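Local coordinates for axin interactor, dorsalization-associated protein (Danio rerio, PDB 2QZQ) that acts as a ventralizing factor in the embryo, binding axin, disrupting its homodimerization and thereby inhibiting axin-mediated JNK activation, at residues 101-107 and 121-127; 35-41 and 85-91; 29-34 and 60-65. All coordinates share one frame; numbering follows the deposited sequence.

Contact 1. Residues 101-107 and 121-127; sequences STKCFAF and ELYKKPT
The ring of Phe105 is the bump of this contact, and its slot is built by Tyr123 and Thr127. Tyr123 CB lies over one ring face and Thr127 CG2 over the other, each 3.9 Å from the Phe105 ring centroid and both offset toward the rim. Lys124 O closes the slot at the edge, 3.4 Å from Phe105 CE1. With CG set between the backbone N and the carbonyl carbon (chi1 68°), the ring leans across to residues 123-127. Beneath it the hairpin of strands 99-109 and 116-124, part of the C-terminal C2 domain's sandwich, is pinned by Phe105 N to Tyr123 O (2.9 Å) and Tyr123 N to Phe105 O (2.8 Å). On the reverse side Leu122 CD2 nestles beside Cys104 SG and Ala106 CB, 4.0 Å from either atom. Past Lys124 the chain makes a cis peptide before Pro126, and Thr127 OG1 hydrogen-bonds Glu89 on the next strand. Lys125 is bent at every torsion beyond CB, so that its chain curls against the Thr102 and Lys103 carbonyls and NZ reaches Thr102 O at 2.7 Å. At the other end water 1 spans Phe107 N and Glu121 O, while Tyr123 OH donates to the anti lone pair of Glu121 OE2.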
loop_
_atom_site.group_PDB
_atom_site.type_symbol
_atom_site.label_atom_id
_atom_site.label_comp_id
_atom_site.label_asym_id
_atom_site.label_seq_id
_atom_site.Cartn_x
_atom_site.Cartn_y
_atom_site.Cartn_z
ATOM N N SER A 101 -12.667 -8.693 -2.191
ATOM C CA SER A 101 -11.646 -9.442 -2.904
ATOM C C SER A 101 -10.414 -8.530 -2.954
ATOM O O SER A 101 -10.543 -7.315 -3.028
ATOM C CB SER A 101 -12.136 -9.754 -4.319
ATOM O OG SER A 101 -11.127 -10.330 -5.168
ATOM N N THR A 102 -9.240 -9.135 -2.853
ATOM C CA THR A 102 -7.988 -8.455 -3.156
ATOM C C THR A 102 -7.803 -8.576 -4.663
ATOM O O THR A 102 -7.799 -9.671 -5.199
ATOM C CB THR A 102 -6.810 -9.130 -2.468
ATOM O OG1 THR A 102 -7.042 -9.158 -1.060
ATOM C CG2 THR A 102 -5.535 -8.355 -2.747
ATOM N N LYS A 103 -7.700 -7.448 -5.349
ATOM C CA LYS A 103 -7.547 -7.431 -6.794
ATOM C C LYS A 103 -6.081 -7.535 -7.165
ATOM O O LYS A 103 -5.687 -8.247 -8.094
ATOM C CB LYS A 103 -8.068 -6.093 -7.305
ATOM C CG LYS A 103 -8.051 -5.919 -8.829
ATOM C CD LYS A 103 -8.791 -4.606 -9.141
ATOM C CE LYS A 103 -8.920 -4.378 -10.607
ATOM N NZ LYS A 103 -9.959 -5.317 -11.131
ATOM N N CYS A 104 -5.259 -6.789 -6.443
ATOM C CA CYS A 104 -3.853 -6.661 -6.832
ATOM C C CYS A 104 -3.089 -6.070 -5.670
ATOM O O CYS A 104 -3.683 -5.631 -4.682
ATOM C CB CYS A 104 -3.741 -5.772 -8.083
ATOM S SG CYS A 104 -4.485 -4.100 -7.870
ATOM N N PHE A 105 -1.764 -6.091 -5.773
ATOM C CA PHE A 105 -0.920 -5.550 -4.727
ATOM C C PHE A 105 0.353 -4.896 -5.287
ATOM O O PHE A 105 0.778 -5.131 -6.434
ATOM C CB PHE A 105 -0.555 -6.633 -3.710
ATOM C CG PHE A 105 0.371 -7.712 -4.269
ATOM C CD1 PHE A 105 -0.131 -8.750 -5.041
ATOM C CD2 PHE A 105 1.740 -7.659 -4.026
ATOM C CE1 PHE A 105 0.711 -9.744 -5.540
ATOM C CE2 PHE A 105 2.613 -8.653 -4.521
ATOM C CZ PHE A 105 2.105 -9.688 -5.283
ATOM N N ALA A 106 0.944 -4.057 -4.453
ATOM C CA ALA A 106 2.220 -3.413 -4.753
ATOM C C ALA A 106 3.026 -3.602 -3.496
ATOM O O ALA A 106 2.471 -3.749 -2.405
ATOM C CB ALA A 106 2.019 -1.912 -5.028
ATOM N N PHE A 107 4.347 -3.565 -3.622
ATOM C CA PHE A 107 5.152 -3.575 -2.430
ATOM C C PHE A 107 6.370 -2.718 -2.648
ATOM O O PHE A 107 6.714 -2.387 -3.789
ATOM C CB PHE A 107 5.557 -5.007 -2.056
ATOM C CG PHE A 107 6.405 -5.689 -3.097
ATOM C CD1 PHE A 107 5.828 -6.289 -4.203
ATOM C CD2 PHE A 107 7.799 -5.713 -2.969
ATOM C CE1 PHE A 107 6.615 -6.959 -5.156
ATOM C CE2 PHE A 107 8.583 -6.329 -3.918
ATOM C CZ PHE A 107 8.016 -6.962 -5.001
ATOM N N GLU A 121 4.364 -0.420 -9.569
ATOM C CA GLU A 121 3.530 -1.303 -10.399
ATOM C C GLU A 121 2.679 -2.279 -9.575
ATOM O O GLU A 121 3.020 -2.636 -8.422
ATOM C CB GLU A 121 4.416 -2.078 -11.404
ATOM C CG GLU A 121 5.218 -3.253 -10.788
ATOM C CD GLU A 121 6.551 -2.836 -10.152
ATOM O OE1 GLU A 121 6.755 -1.642 -9.858
ATOM O OE2 GLU A 121 7.388 -3.731 -9.905
ATOM N N LEU A 122 1.586 -2.735 -10.184
ATOM C CA LEU A 122 0.665 -3.653 -9.514
ATOM C C LEU A 122 0.826 -5.080 -10.031
ATOM O O LEU A 122 0.971 -5.299 -11.238
ATOM C CB LEU A 122 -0.797 -3.213 -9.691
ATOM C CG LEU A 122 -0.822 -1.853 -8.942
ATOM C CD1 LEU A 122 -1.575 -0.772 -9.622
ATOM C CD2 LEU A 122 -1.094 -1.995 -7.468
ATOM N N TYR A 123 0.721 -6.016 -9.102
ATOM C CA TYR A 123 0.776 -7.432 -9.402
ATOM C C TYR A 123 -0.556 -8.064 -9.076
ATOM O O TYR A 123 -1.226 -7.627 -8.158
ATOM C CB TYR A 123 1.904 -8.081 -8.592
ATOM C CG TYR A 123 3.249 -7.582 -9.081
ATOM C CD1 TYR A 123 3.741 -7.988 -10.323
ATOM C CD2 TYR A 123 3.986 -6.653 -8.348
ATOM C CE1 TYR A 123 4.940 -7.517 -10.825
ATOM C CE2 TYR A 123 5.197 -6.161 -8.840
ATOM C CZ TYR A 123 5.657 -6.594 -10.087
ATOM O OH TYR A 123 6.868 -6.142 -10.564
ATOM N N LYS A 124 -0.932 -9.084 -9.841
ATOM C CA LYS A 124 -2.232 -9.743 -9.699
ATOM C C LYS A 124 -2.315 -10.506 -8.376
ATOM O O LYS A 124 -1.303 -11.067 -7.896
ATOM C CB LYS A 124 -2.442 -10.730 -10.846
ATOM C CG LYS A 124 -2.467 -10.152 -12.225
ATOM C CD LYS A 124 -2.657 -11.239 -13.259
ATOM C CE LYS A 124 -2.985 -10.646 -14.651
ATOM N NZ LYS A 124 -2.825 -11.661 -15.763
ATOM N N LYS A 125 -3.506 -10.511 -7.780
ATOM C CA LYS A 125 -3.845 -11.415 -6.689
ATOM C C LYS A 125 -3.564 -12.867 -7.126
ATOM O O LYS A 125 -3.540 -13.140 -8.337
ATOM C CB LYS A 125 -5.337 -11.275 -6.307
ATOM C CG LYS A 125 -6.325 -11.452 -7.459
ATOM C CD LYS A 125 -7.022 -12.822 -7.465
ATOM C CE LYS A 125 -7.831 -13.056 -6.200
ATOM N NZ LYS A 125 -8.868 -11.996 -6.021
ATOM N N PRO A 126 -3.319 -13.784 -6.160
ATOM C CA PRO A 126 -3.261 -13.555 -4.703
ATOM C C PRO A 126 -1.951 -12.893 -4.288
ATOM O O PRO A 126 -0.914 -13.076 -4.934
ATOM C CB PRO A 126 -3.349 -14.973 -4.104
ATOM C CG PRO A 126 -2.819 -15.869 -5.155
ATOM C CD PRO A 126 -3.038 -15.194 -6.507
ATOM N N THR A 127 -1.999 -12.118 -3.220
ATOM C CA THR A 127 -0.795 -11.443 -2.742
ATOM C C THR A 127 0.251 -12.484 -2.365
ATOM O O THR A 127 -0.056 -13.450 -1.652
ATOM C CB THR A 127 -1.105 -10.528 -1.560
ATOM O OG1 THR A 127 -2.169 -9.639 -1.932
ATOM C CG2 THR A 127 0.127 -9.666 -1.205
HETATM O O HOH W 1 4.988 -3.623 -6.532
HETATM O O HOH W 2 7.723 -3.731 -6.759
#

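Contact 2. Residues 35-41 and 85-91; sequences YITVSVK and AIFFEFK
Val38 and Phe88 lie side by side on the tightly packed face of this strand pair, Val38 CG2 resting 3.9 Å from Phe88 CD1. The other branch, Val38 CG1, stands anti to the backbone N (chi1 -178°) and meets Ile86 CG2 at 3.8 Å. Ile36 CG2 fits against Phe88 CB at 4.0 Å, and Val40 and Phe90 prolong the row. This apolar surface is closed by strands 15-24 and 64-72: Leu18 touches Phe88, Ile20 and Phe67 touch Ile36, and Val71 touches Val38.

The reverse face is more polar and carries water. Lys91 runs out extended, its CB over the face of the Tyr35 ring, 3.9 Å from the centroid, and its CD beside Tyr35 OH. NZ then donates to Thr37 OG1 at 3.0 Å, an oxygen that also hydrogen-bonds Asp53. Water 3, in the plane of the Tyr35 ring at its edge, bridges Tyr35 OH and Lys91 NZ on this partly exposed corner. Deeper in, water 4 donates to Thr37 O and Glu89 OE1 and accepts from Ser39 OG, 2.7 Å away, thus tying three polar groups together. Toward the far end the Lys41 side chain crosses that of Phe87 at about a right angle, Lys41 CG 3.7 Å from Phe87 CD2; Phe129 meets both residues, and Asp47 takes the Lys41 ammonium in a salt bridge.

Eight backbone hydrogen bonds hold seven successive antiparallel pairs from Tyr35-Lys91 to Lys41-Ala85, hydrogen-bonded and non-hydrogen-bonded in turn. This regular ladder, its Ile36-Val38-Phe88 face packed on strands 15-24 and 64-72, forms part of one layer of the beta sandwich of this C2 domain.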
loop_
_atom_site.group_PDB
_atom_site.type_symbol
_atom_site.label_atom_id
_atom_site.label_comp_id
_atom_site.label_asym_id
_atom_site.label_seq_id
_atom_site.Cartn_x
_atom_site.Cartn_y
_atom_site.Cartn_z
ATOM N N TYR A 35 -10.632 0.078 -1.282
ATOM C CA TYR A 35 -9.726 0.538 -0.227
ATOM C C TYR A 35 -8.395 -0.189 -0.304
ATOM O O TYR A 35 -8.216 -1.096 -1.110
ATOM C CB TYR A 35 -10.341 0.411 1.171
ATOM C CG TYR A 35 -10.545 -1.007 1.657
ATOM C CD1 TYR A 35 -11.694 -1.737 1.297
ATOM C CD2 TYR A 35 -9.602 -1.621 2.480
ATOM C CE1 TYR A 35 -11.887 -3.049 1.756
ATOM C CE2 TYR A 35 -9.775 -2.930 2.938
ATOM C CZ TYR A 35 -10.941 -3.629 2.586
ATOM O OH TYR A 35 -11.112 -4.920 3.039
ATOM N N ILE A 36 -7.453 0.239 0.528
ATOM C CA ILE A 36 -6.116 -0.374 0.529
ATOM C C ILE A 36 -5.723 -0.806 1.919
ATOM O O ILE A 36 -5.927 -0.075 2.887
ATOM C CB ILE A 36 -5.058 0.581 -0.091
ATOM C CG1 ILE A 36 -5.329 0.732 -1.594
ATOM C CG2 ILE A 36 -3.564 0.066 0.163
ATOM C CD1 ILE A 36 -4.390 1.773 -2.313
ATOM N N THR A 37 -5.144 -2.008 1.996
ATOM C CA THR A 37 -4.576 -2.544 3.201
ATOM C C THR A 37 -3.073 -2.408 3.076
ATOM O O THR A 37 -2.465 -2.886 2.094
ATOM C CB THR A 37 -4.935 -4.010 3.386
ATOM O OG1 THR A 37 -6.340 -4.105 3.587
ATOM C CG2 THR A 37 -4.233 -4.625 4.625
ATOM N N VAL A 38 -2.506 -1.744 4.071
ATOM C CA VAL A 38 -1.064 -1.518 4.158
ATOM C C VAL A 38 -0.521 -2.353 5.316
ATOM O O VAL A 38 -0.963 -2.230 6.472
ATOM C CB VAL A 38 -0.708 -0.013 4.358
ATOM C CG1 VAL A 38 0.866 0.218 4.388
ATOM C CG2 VAL A 38 -1.369 0.877 3.298
ATOM N N SER A 39 0.434 -3.220 4.983
ATOM C CA SER A 39 1.080 -4.058 5.948
ATOM C C SER A 39 2.610 -3.969 5.754
ATOM O O SER A 39 3.085 -3.560 4.693
ATOM C CB SER A 39 0.596 -5.506 5.813
ATOM O OG SER A 39 0.888 -6.068 4.541
ATOM N N VAL A 40 3.348 -4.331 6.806
ATOM C CA VAL A 40 4.805 -4.425 6.749
ATOM C C VAL A 40 5.154 -5.871 7.093
ATOM O O VAL A 40 4.829 -6.349 8.198
ATOM C CB VAL A 40 5.477 -3.445 7.726
ATOM C CG1 VAL A 40 7.005 -3.505 7.586
ATOM C CG2 VAL A 40 4.987 -1.997 7.457
ATOM N N LYS A 41 5.779 -6.562 6.141
ATOM C CA LYS A 41 6.047 -8.001 6.250
ATOM C C LYS A 41 7.539 -8.254 6.297
ATOM O O LYS A 41 8.286 -7.555 5.622
ATOM C CB LYS A 41 5.465 -8.764 5.038
ATOM C CG LYS A 41 3.922 -8.694 4.871
ATOM C CD LYS A 41 3.191 -9.354 6.010
ATOM C CE LYS A 41 1.812 -9.877 5.560
ATOM N NZ LYS A 41 0.739 -8.918 5.805
ATOM N N ALA A 85 9.395 -5.558 3.802
ATOM C CA ALA A 85 8.766 -4.838 2.701
ATOM C C ALA A 85 7.413 -4.310 3.166
ATOM O O ALA A 85 6.753 -4.914 4.022
ATOM C CB ALA A 85 8.581 -5.739 1.509
ATOM N N ILE A 86 7.024 -3.179 2.607
ATOM C CA ILE A 86 5.707 -2.601 2.839
ATOM C C ILE A 86 4.800 -3.005 1.653
ATOM O O ILE A 86 5.130 -2.736 0.484
ATOM C CB ILE A 86 5.783 -1.057 2.946
ATOM C CG1 ILE A 86 6.896 -0.620 3.933
ATOM C CG2 ILE A 86 4.433 -0.448 3.406
ATOM C CD1 ILE A 86 7.074 0.887 3.985
ATOM N N PHE A 87 3.660 -3.614 1.973
ATOM C CA PHE A 87 2.672 -4.049 0.977
ATOM C C PHE A 87 1.464 -3.136 0.950
ATOM O O PHE A 87 1.073 -2.597 1.976
ATOM C CB PHE A 87 2.195 -5.458 1.329
ATOM C CG PHE A 87 3.124 -6.521 0.875
ATOM C CD1 PHE A 87 2.900 -7.172 -0.327
ATOM C CD2 PHE A 87 4.237 -6.862 1.638
ATOM C CE1 PHE A 87 3.819 -8.181 -0.780
ATOM C CE2 PHE A 87 5.137 -7.844 1.203
ATOM C CZ PHE A 87 4.919 -8.498 -0.010
ATOM N N PHE A 88 0.885 -2.969 -0.242
ATOM C CA PHE A 88 -0.306 -2.186 -0.465
ATOM C C PHE A 88 -1.192 -3.115 -1.268
ATOM O O PHE A 88 -0.821 -3.484 -2.382
ATOM C CB PHE A 88 -0.001 -0.929 -1.297
ATOM C CG PHE A 88 1.126 -0.120 -0.737
ATOM C CD1 PHE A 88 0.882 0.931 0.127
ATOM C CD2 PHE A 88 2.448 -0.474 -1.019
ATOM C CE1 PHE A 88 1.955 1.662 0.689
ATOM C CE2 PHE A 88 3.497 0.246 -0.478
ATOM C CZ PHE A 88 3.251 1.296 0.392
ATOM N N GLU A 89 -2.287 -3.553 -0.654
ATOM C CA GLU A 89 -3.241 -4.472 -1.307
ATOM C C GLU A 89 -4.508 -3.697 -1.585
ATOM O O GLU A 89 -5.099 -3.170 -0.661
ATOM C CB GLU A 89 -3.581 -5.637 -0.398
ATOM C CG GLU A 89 -2.416 -6.583 -0.129
ATOM C CD GLU A 89 -2.814 -7.680 0.824
ATOM O OE1 GLU A 89 -2.878 -7.404 2.043
ATOM O OE2 GLU A 89 -3.081 -8.794 0.344
ATOM N N PHE A 90 -4.902 -3.646 -2.853
ATOM C CA PHE A 90 -6.099 -2.952 -3.269
ATOM C C PHE A 90 -7.261 -3.934 -3.194
ATOM O O PHE A 90 -7.227 -5.004 -3.806
ATOM C CB PHE A 90 -5.942 -2.414 -4.674
ATOM C CG PHE A 90 -7.181 -1.742 -5.211
ATOM C CD1 PHE A 90 -7.368 -0.388 -5.047
ATOM C CD2 PHE A 90 -8.164 -2.495 -5.872
ATOM C CE1 PHE A 90 -8.530 0.225 -5.552
ATOM C CE2 PHE A 90 -9.297 -1.912 -6.365
ATOM C CZ PHE A 90 -9.485 -0.537 -6.213
ATOM N N LYS A 91 -8.262 -3.561 -2.393
ATOM C CA LYS A 91 -9.418 -4.417 -2.136
ATOM C C LYS A 91 -10.701 -3.712 -2.538
ATOM O O LYS A 91 -10.788 -2.483 -2.502
ATOM C CB LYS A 91 -9.444 -4.783 -0.666
ATOM C CG LYS A 91 -8.261 -5.721 -0.260
ATOM C CD LYS A 91 -8.300 -6.047 1.199
ATOM C CE LYS A 91 -7.066 -6.792 1.643
ATOM N NZ LYS A 91 -7.078 -6.930 3.135
HETATM O O HOH W 3 -9.331 -5.664 5.045
HETATM O O HOH W 4 -1.074 -5.297 2.827
#

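Contact 3. Residues 29-34 and 60-65; sequences GQCIDP and KEDTYI
Peptide carbonyl groups of Cys31 and Asp62 are the flat groups met across this contact, and each receives its donor from above its plane, away from the lone pairs. Lys60 NZ stands above the plane of the Cys31 carbonyl, 45° out of it and 2.8 Å from Cys31 O. Gly29 N approaches the Asp62 carbonyl in the same manner, 56° out of plane, with 3.1 Å between Gly29 N and Asp62 O.

The lysine does most of the bridging. Its chain is bent at chi3 (-54°), which swings the ammonium back over the 29-34 loop; CD and CE pass alongside Cys31 O before NZ arrives there. A second, weak bond runs from Lys60 NZ to Gly29 O (3.3 Å), and water 5 accepts from both Lys60 NZ and Asp33 N. Backbone oxygens and water thus grip the positive end, while Ile32 CD1 lies 4.0 Å from Lys60 NZ.

Below this polar layer the packing becomes apolar. Pro34 crosses Ile65 obliquely, its CG 4.0 Å from Ile65 CG2 and its CB similarly close to Ile65 CD1. Cys31 CB adds a looser touch on the same Ile65 CD1, at 4.3 Å. Residues 61-64 turn back on themselves, closed by the bond from Glu61 N to Tyr64 O (2.8 Å).

Both segments belong to the region that probably binds axin. The 29-34 loop links strands 15-24 and 34-41, and the partner turn leads from strand 59-60 into 64-72. Cys31, Pro34 and Ile65 all lean on Phe90 of strand 85-94, while the backbone of Ile65 pairs with Ile23 of strand 15-24, which places the contact toward one end of the sandwich, joining the 29-34 loop to strands 64-72 and 85-94.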
loop_
_atom_site.group_PDB
_atom_site.type_symbol
_atom_site.label_atom_id
_atom_site.label_comp_id
_atom_site.label_asym_id
_atom_site.label_seq_id
_atom_site.Cartn_x
_atom_site.Cartn_y
_atom_site.Cartn_z
ATOM N N GLY A 29 -12.846 2.751 -12.180
ATOM C CA GLY A 29 -14.203 3.270 -11.954
ATOM C C GLY A 29 -15.290 2.210 -11.714
ATOM O O GLY A 29 -16.362 2.534 -11.189
ATOM N N GLN A 30 -15.016 0.973 -12.105
ATOM C CA GLN A 30 -15.920 -0.164 -11.867
ATOM C C GLN A 30 -15.826 -0.737 -10.463
ATOM O O GLN A 30 -16.735 -1.496 -10.026
ATOM C CB GLN A 30 -15.617 -1.301 -12.849
ATOM C CG GLN A 30 -15.664 -0.898 -14.319
ATOM C CD GLN A 30 -15.807 -2.083 -15.242
ATOM O OE1 GLN A 30 -15.284 -3.179 -14.972
ATOM N NE2 GLN A 30 -16.529 -1.878 -16.351
ATOM N N CYS A 31 -14.708 -0.456 -9.783
ATOM C CA CYS A 31 -14.415 -1.064 -8.504
ATOM C C CYS A 31 -15.272 -0.424 -7.433
ATOM O O CYS A 31 -15.289 0.799 -7.275
ATOM C CB CYS A 31 -12.901 -0.981 -8.142
ATOM S SG CYS A 31 -11.848 -1.819 -9.336
ATOM N N ILE A 32 -16.014 -1.275 -6.735
ATOM C CA ILE A 32 -16.981 -0.854 -5.724
ATOM C C ILE A 32 -16.369 -0.842 -4.322
ATOM O O ILE A 32 -15.741 -1.821 -3.896
ATOM C CB ILE A 32 -18.253 -1.796 -5.737
ATOM C CG1 ILE A 32 -18.862 -1.891 -7.155
ATOM C CG2 ILE A 32 -19.260 -1.328 -4.697
ATOM C CD1 ILE A 32 -19.245 -0.537 -7.789
ATOM N N ASP A 33 -16.540 0.279 -3.624
ATOM C CA ASP A 33 -16.065 0.457 -2.240
ATOM C C ASP A 33 -14.579 0.102 -2.126
ATOM O O ASP A 33 -14.182 -0.733 -1.305
ATOM C CB ASP A 33 -16.897 -0.367 -1.257
ATOM C CG ASP A 33 -18.347 0.111 -1.181
ATOM O OD1 ASP A 33 -18.629 1.238 -1.606
ATOM O OD2 ASP A 33 -19.183 -0.662 -0.688
ATOM N N PRO A 34 -13.761 0.744 -2.961
ATOM C CA PRO A 34 -12.332 0.384 -2.980
ATOM C C PRO A 34 -11.576 0.879 -1.749
ATOM O O PRO A 34 -11.837 1.981 -1.235
ATOM C CB PRO A 34 -11.815 1.072 -4.243
ATOM C CG PRO A 34 -12.705 2.274 -4.402
ATOM C CD PRO A 34 -14.092 1.812 -3.930
ATOM N N LYS A 60 -13.689 8.488 -7.636
ATOM C CA LYS A 60 -13.403 7.505 -8.693
ATOM C C LYS A 60 -13.476 8.172 -10.057
ATOM O O LYS A 60 -14.312 9.053 -10.291
ATOM C CB LYS A 60 -14.387 6.313 -8.638
ATOM C CG LYS A 60 -14.468 5.566 -7.282
ATOM C CD LYS A 60 -15.019 4.149 -7.469
ATOM C CE LYS A 60 -16.373 4.126 -8.214
ATOM N NZ LYS A 60 -17.050 2.813 -8.021
ATOM N N GLU A 61 -12.568 7.777 -10.938
ATOM C CA GLU A 61 -12.539 8.202 -12.327
ATOM C C GLU A 61 -12.495 6.884 -13.096
ATOM O O GLU A 61 -12.453 5.812 -12.477
ATOM C CB GLU A 61 -11.282 9.041 -12.654
ATOM C CG GLU A 61 -11.070 10.298 -11.801
ATOM C CD GLU A 61 -9.848 11.167 -12.218
ATOM O OE1 GLU A 61 -8.863 10.683 -12.847
ATOM O OE2 GLU A 61 -9.881 12.375 -11.882
ATOM N N ASP A 62 -12.500 6.957 -14.418
ATOM C CA ASP A 62 -12.448 5.776 -15.261
ATOM C C ASP A 62 -11.232 4.889 -14.930
ATOM O O ASP A 62 -11.366 3.670 -14.750
ATOM C CB ASP A 62 -12.363 6.183 -16.734
ATOM C CG ASP A 62 -13.647 6.839 -17.265
ATOM O OD1 ASP A 62 -14.618 7.074 -16.499
ATOM O OD2 ASP A 62 -13.665 7.101 -18.484
ATOM N N THR A 63 -10.048 5.500 -14.851
ATOM C CA THR A 63 -8.819 4.710 -14.678
ATOM C C THR A 63 -8.018 5.052 -13.407
ATOM O O THR A 63 -6.945 4.493 -13.187
ATOM C CB THR A 63 -7.906 4.774 -15.920
ATOM O OG1 THR A 63 -7.477 6.122 -16.107
ATOM C CG2 THR A 63 -8.640 4.337 -17.160
ATOM N N TYR A 64 -8.558 5.926 -12.556
ATOM C CA TYR A 64 -7.945 6.220 -11.263
ATOM C C TYR A 64 -8.946 6.270 -10.126
ATOM O O TYR A 64 -10.081 6.695 -10.293
ATOM C CB TYR A 64 -7.142 7.544 -11.296
ATOM C CG TYR A 64 -5.868 7.438 -12.078
ATOM C CD1 TYR A 64 -4.694 7.000 -11.472
ATOM C CD2 TYR A 64 -5.851 7.721 -13.452
ATOM C CE1 TYR A 64 -3.520 6.857 -12.218
ATOM C CE2 TYR A 64 -4.680 7.576 -14.210
ATOM C CZ TYR A 64 -3.520 7.164 -13.573
ATOM O OH TYR A 64 -2.376 7.023 -14.306
ATOM N N ILE A 65 -8.500 5.817 -8.963
ATOM C CA ILE A 65 -9.203 6.045 -7.724
ATOM C C ILE A 65 -8.272 6.901 -6.897
ATOM O O ILE A 65 -7.123 6.524 -6.651
ATOM C CB ILE A 65 -9.532 4.717 -7.016
ATOM C CG1 ILE A 65 -10.607 3.980 -7.819
ATOM C CG2 ILE A 65 -10.031 4.942 -5.572
ATOM C CD1 ILE A 65 -10.476 2.488 -7.730
HETATM O O HOH W 5 -17.800 2.427 -5.268
#

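In the fold
Contacts 1 and 2 are neighbours in the sheet, their centres about 9 Å apart: strand 99-109 lies beside 85-94, Ala106 N bonds to Phe88 O, and Phe107 CB packs on Ile86 O. Contact 3 lies farther off at one end of the domain, its centre about 16 Å from that of contact 1 and 18 Å from that of contact 2, yet Phe90 of contact 2 packs on its Pro34 and Ile65. Along the chain, the segments of contacts 2 and 3 alternate, whereas contact 1 follows both. The early, probably axin-binding part of this C2 domain is thereby interlocked with strand 85-94, onto which the later hairpin is added.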